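Local structure of acyl-coenzyme A oxidase 1 (Yarrowia lipolytica, 5Y9D) at residues S246-K258 with V265-I277. The protein catalyses the FAD-dependent oxidation of 2,3-saturated acyl-CoAs by oxygen to (2E)-enoyl-CoAs and hydrogen peroxide in peroxisomal fatty acid beta-oxidation. Numbering follows the deposited sequence.
Sequences SLKVGVSIGDIGK and VDNGWIQFTNVRI. With FAD (flavin-adenine dinucleotide), chain C.
The indole of Trp269 lies flat over the backbone of Gly254: Gly254 N sits 3.3 Å above the ring plane, near its centre, and Gly254 CA makes a CH-pi contact with the five-membered ring. Glycine suits this place because a CB would collide with Trp269 NE1. Trp269 CG stands between its own backbone N and carbonyl carbon (chi1 58°), which folds the ring across the neighbouring strand. At the indole edge, in plane, Ile256 CD1 meets Trp269 CD1 at 3.7 Å. Trp205 meets the indole with planes about 15° apart, and Phe670 of the second subunit meets it edge-to-face. Were Trp269 an alanine, Gly254 would probably lose its covering ring and Ile256 CD1 one neighbour. On the sheet's other face, Ile270 CG2 stands 3.5 Å above the Phe272 ring plane, toward the rim, with Val251 CG2 at the edge; Ile253 and Ile270 lie side by side. Strands 251-255 and 268-272, of the acyl-CoA dehydrogenase middle domain, are antiparallel; Ser252 and Gln271 exchange two backbone hydrogen bonds. Asp255 OD1 closes an Asx turn onto Gly257 N. Just beyond the strand, Ile256 N donates to Asn267 O, consistent with holding the backbone of this FAD-pocket residue in place.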
# COMPACT_ATOMS: atom_id res chain seq x y z
N SER A 246 13.17 10.60 35.37
CA SER A 246 14.24 9.62 35.27
C SER A 246 13.71 8.20 35.49
O SER A 246 12.73 8.02 36.19
CB SER A 246 15.33 9.92 36.31
OG SER A 246 14.94 9.54 37.61
N LEU A 247 14.37 7.22 34.88
CA LEU A 247 14.03 5.80 34.95
C LEU A 247 14.24 5.26 36.36
O LEU A 247 15.26 5.54 36.99
CB LEU A 247 14.89 4.97 33.97
CG LEU A 247 14.71 5.34 32.50
CD1 LEU A 247 15.74 4.67 31.61
CD2 LEU A 247 13.31 5.00 32.05
N LYS A 248 13.27 4.52 36.86
CA LYS A 248 13.44 3.78 38.09
C LYS A 248 14.54 2.74 37.95
O LYS A 248 14.92 2.32 36.83
CB LYS A 248 12.15 3.12 38.51
CG LYS A 248 11.05 4.14 38.74
CD LYS A 248 10.31 3.91 40.05
CE LYS A 248 9.30 5.03 40.25
NZ LYS A 248 9.45 5.78 41.53
N VAL A 249 15.05 2.33 39.10
CA VAL A 249 16.12 1.33 39.17
C VAL A 249 15.67 -0.02 38.57
O VAL A 249 14.57 -0.51 38.86
CB VAL A 249 16.63 1.16 40.61
CG1 VAL A 249 15.60 0.43 41.48
CG2 VAL A 249 17.97 0.43 40.61
N GLY A 250 16.53 -0.56 37.69
CA GLY A 250 16.24 -1.79 36.94
C GLY A 250 15.41 -1.63 35.66
O GLY A 250 15.24 -2.57 34.93
N VAL A 251 14.87 -0.44 35.41
CA VAL A 251 14.08 -0.16 34.24
C VAL A 251 14.95 0.50 33.16
O VAL A 251 15.50 1.60 33.38
CB VAL A 251 12.94 0.81 34.60
CG1 VAL A 251 12.09 1.15 33.38
CG2 VAL A 251 12.08 0.20 35.70
N SER A 252 15.03 -0.15 32.00
CA SER A 252 15.80 0.34 30.87
C SER A 252 14.89 0.64 29.69
O SER A 252 14.17 -0.24 29.27
CB SER A 252 16.76 -0.75 30.42
OG SER A 252 17.95 -0.73 31.18
N ILE A 253 14.98 1.85 29.15
CA ILE A 253 14.13 2.31 28.02
C ILE A 253 14.94 3.06 26.93
O ILE A 253 15.87 3.82 27.21
CB ILE A 253 13.04 3.28 28.50
CG1 ILE A 253 12.21 2.65 29.63
CG2 ILE A 253 12.17 3.80 27.36
CD1 ILE A 253 10.75 2.51 29.40
N GLY A 254 14.56 2.84 25.67
CA GLY A 254 15.04 3.67 24.57
C GLY A 254 13.97 3.82 23.53
O GLY A 254 12.91 3.23 23.62
N ASP A 255 14.27 4.64 22.54
CA ASP A 255 13.34 5.01 21.50
C ASP A 255 13.60 4.16 20.29
O ASP A 255 14.73 4.03 19.82
CB ASP A 255 13.61 6.47 21.17
CG ASP A 255 12.60 7.10 20.22
OD1 ASP A 255 11.88 6.40 19.46
OD2 ASP A 255 12.55 8.35 20.23
N ILE A 256 12.54 3.58 19.75
CA ILE A 256 12.64 2.68 18.60
C ILE A 256 12.96 3.50 17.38
O ILE A 256 13.45 2.98 16.40
CB ILE A 256 11.30 1.94 18.35
CG1 ILE A 256 10.88 1.12 19.55
CG2 ILE A 256 11.40 1.03 17.16
CD1 ILE A 256 11.77 -0.04 19.80
N GLY A 257 12.60 4.78 17.41
CA GLY A 257 12.94 5.70 16.32
C GLY A 257 12.00 5.63 15.14
O GLY A 257 10.80 5.37 15.28
N LYS A 258 12.56 5.83 13.96
CA LYS A 258 11.79 6.07 12.77
C LYS A 258 10.86 4.91 12.45
O LYS A 258 11.27 3.77 12.37
CB LYS A 258 12.73 6.33 11.59
CG LYS A 258 12.06 6.52 10.26
CD LYS A 258 11.64 7.97 10.06
CE LYS A 258 10.54 8.08 9.01
NZ LYS A 258 10.77 9.30 8.21
N VAL A 265 4.45 9.46 17.51
CA VAL A 265 4.22 8.52 18.63
C VAL A 265 5.57 8.01 19.03
O VAL A 265 6.32 7.58 18.18
CB VAL A 265 3.34 7.32 18.22
CG1 VAL A 265 3.00 6.42 19.42
CG2 VAL A 265 2.06 7.81 17.56
N ASP A 266 5.88 8.06 20.32
CA ASP A 266 7.22 7.77 20.82
C ASP A 266 7.28 6.34 21.30
O ASP A 266 7.20 6.06 22.49
CB ASP A 266 7.61 8.74 21.93
CG ASP A 266 6.66 8.68 23.11
OD1 ASP A 266 5.42 8.69 22.91
OD2 ASP A 266 7.18 8.63 24.24
N ASN A 267 7.41 5.43 20.36
CA ASN A 267 7.34 4.03 20.66
C ASN A 267 8.72 3.67 21.16
O ASN A 267 9.74 3.97 20.53
CB ASN A 267 6.97 3.20 19.44
CG ASN A 267 5.52 3.36 19.06
OD1 ASN A 267 4.66 2.56 19.45
ND2 ASN A 267 5.22 4.42 18.31
N GLY A 268 8.73 3.05 22.33
CA GLY A 268 9.97 2.72 22.98
C GLY A 268 10.09 1.23 23.28
O GLY A 268 9.13 0.46 23.21
N TRP A 269 11.30 0.85 23.65
CA TRP A 269 11.55 -0.49 24.14
C TRP A 269 11.87 -0.39 25.64
O TRP A 269 12.33 0.67 26.09
CB TRP A 269 12.66 -1.13 23.34
CG TRP A 269 13.94 -0.40 23.34
CD1 TRP A 269 14.43 0.37 22.35
CD2 TRP A 269 14.94 -0.42 24.36
NE1 TRP A 269 15.66 0.85 22.67
CE2 TRP A 269 16.01 0.39 23.90
CE3 TRP A 269 15.04 -1.04 25.63
CZ2 TRP A 269 17.19 0.63 24.68
CZ3 TRP A 269 16.22 -0.84 26.39
CH2 TRP A 269 17.28 -0.00 25.90
N ILE A 270 11.58 -1.47 26.38
CA ILE A 270 11.66 -1.53 27.82
C ILE A 270 12.31 -2.86 28.19
O ILE A 270 11.88 -3.92 27.72
CB ILE A 270 10.29 -1.56 28.51
CG1 ILE A 270 9.28 -0.60 27.87
CG2 ILE A 270 10.43 -1.22 30.00
CD1 ILE A 270 7.96 -0.61 28.60
N GLN A 271 13.34 -2.79 29.03
CA GLN A 271 13.92 -3.98 29.65
C GLN A 271 13.79 -3.82 31.17
O GLN A 271 13.99 -2.73 31.69
CB GLN A 271 15.37 -4.12 29.26
CG GLN A 271 15.55 -4.34 27.75
CD GLN A 271 16.99 -4.28 27.36
OE1 GLN A 271 17.77 -3.65 28.04
NE2 GLN A 271 17.36 -4.92 26.24
N PHE A 272 13.39 -4.89 31.84
CA PHE A 272 13.35 -4.95 33.30
C PHE A 272 14.45 -5.89 33.86
O PHE A 272 14.58 -7.01 33.40
CB PHE A 272 11.97 -5.44 33.75
CG PHE A 272 10.82 -4.59 33.27
CD1 PHE A 272 10.54 -3.37 33.85
CD2 PHE A 272 9.97 -5.06 32.27
CE1 PHE A 272 9.44 -2.59 33.43
CE2 PHE A 272 8.88 -4.30 31.86
CZ PHE A 272 8.61 -3.06 32.44
N THR A 273 15.22 -5.40 34.83
CA THR A 273 16.20 -6.21 35.57
C THR A 273 15.89 -6.20 37.08
O THR A 273 16.22 -5.23 37.75
CB THR A 273 17.66 -5.73 35.39
OG1 THR A 273 18.07 -5.88 34.04
CG2 THR A 273 18.59 -6.61 36.21
N ASN A 274 15.30 -7.29 37.59
CA ASN A 274 14.87 -7.47 39.02
C ASN A 274 14.21 -6.25 39.56
O ASN A 274 14.68 -5.64 40.52
CB ASN A 274 16.01 -7.92 39.97
CG ASN A 274 16.44 -9.37 39.72
OD1 ASN A 274 16.29 -10.22 40.60
ND2 ASN A 274 16.99 -9.65 38.50
N VAL A 275 13.15 -5.85 38.87
CA VAL A 275 12.33 -4.74 39.30
C VAL A 275 11.21 -5.22 40.23
O VAL A 275 10.43 -6.09 39.87
CB VAL A 275 11.73 -4.00 38.11
CG1 VAL A 275 10.74 -2.96 38.59
CG2 VAL A 275 12.85 -3.34 37.34
N ARG A 276 11.15 -4.61 41.40
CA ARG A 276 10.27 -5.06 42.46
C ARG A 276 9.06 -4.20 42.45
O ARG A 276 9.16 -2.97 42.42
CB ARG A 276 10.99 -5.02 43.80
CG ARG A 276 12.20 -5.95 43.80
CD ARG A 276 12.78 -6.18 45.18
NE ARG A 276 13.61 -7.40 45.18
CZ ARG A 276 13.25 -8.61 45.64
NH1 ARG A 276 12.05 -8.82 46.21
NH2 ARG A 276 14.10 -9.62 45.56
N ILE A 277 7.91 -4.87 42.36
CA ILE A 277 6.64 -4.22 42.57
C ILE A 277 5.88 -4.91 43.72
O ILE A 277 6.05 -6.10 43.96
CB ILE A 277 5.79 -4.19 41.27
CG1 ILE A 277 5.51 -5.58 40.75
CG2 ILE A 277 6.48 -3.37 40.19
CD1 ILE A 277 4.61 -5.60 39.54
PA FAD C . 4.32 -12.14 14.57
O1A FAD C . 5.75 -12.40 14.81
O2A FAD C . 3.29 -12.74 15.42
O5B FAD C . 4.01 -12.54 13.09
C5B FAD C . 4.91 -12.37 12.01
C4B FAD C . 4.27 -12.86 10.72
O4B FAD C . 4.06 -14.26 10.80
C3B FAD C . 2.91 -12.25 10.50
O3B FAD C . 2.76 -11.91 9.14
C2B FAD C . 1.92 -13.33 10.81
O2B FAD C . 0.81 -13.23 9.96
C1B FAD C . 2.70 -14.60 10.57
N9A FAD C . 2.26 -15.62 11.51
C8A FAD C . 2.40 -15.58 12.83
N7A FAD C . 1.88 -16.67 13.40
C5A FAD C . 1.38 -17.44 12.43
C6A FAD C . 0.68 -18.73 12.33
N6A FAD C . 0.40 -19.46 13.42
N1A FAD C . 0.34 -19.16 11.12
C2A FAD C . 0.61 -18.46 10.04
N3A FAD C . 1.24 -17.29 10.04
C4A FAD C . 1.64 -16.73 11.19
N1 FAD C . 2.31 -3.60 21.19
C2 FAD C . 1.98 -3.24 22.43
O2 FAD C . 1.86 -4.11 23.28
N3 FAD C . 1.77 -1.98 22.77
C4 FAD C . 1.87 -0.98 21.92
O4 FAD C . 1.69 0.18 22.25
C4X FAD C . 2.23 -1.29 20.54
N5 FAD C . 2.35 -0.34 19.63
C5X FAD C . 2.69 -0.64 18.39
C6 FAD C . 2.83 0.37 17.48
C7 FAD C . 3.18 0.09 16.20
C7M FAD C . 3.30 1.23 15.23
C8 FAD C . 3.41 -1.31 15.80
C8M FAD C . 3.79 -1.67 14.40
C9 FAD C . 3.27 -2.33 16.70
C9A FAD C . 2.93 -2.04 17.99
N10 FAD C . 2.79 -3.06 18.93
C10 FAD C . 2.45 -2.70 20.22
C1' FAD C . 3.02 -4.46 18.58
C2' FAD C . 1.98 -5.01 17.62
O2' FAD C . 0.80 -5.35 18.32
C3' FAD C . 2.55 -6.23 16.94
O3' FAD C . 3.21 -5.77 15.77
C4' FAD C . 1.50 -7.20 16.48
O4' FAD C . 0.91 -7.86 17.59
C5' FAD C . 2.11 -8.23 15.54
O5' FAD C . 3.02 -9.03 16.25
P FAD C . 4.38 -9.55 15.66
O1P FAD C . 5.06 -8.50 14.93
O2P FAD C . 5.02 -10.22 16.79
O3P FAD C . 4.00 -10.60 14.55
O HOH W 1 9.18 5.09 17.81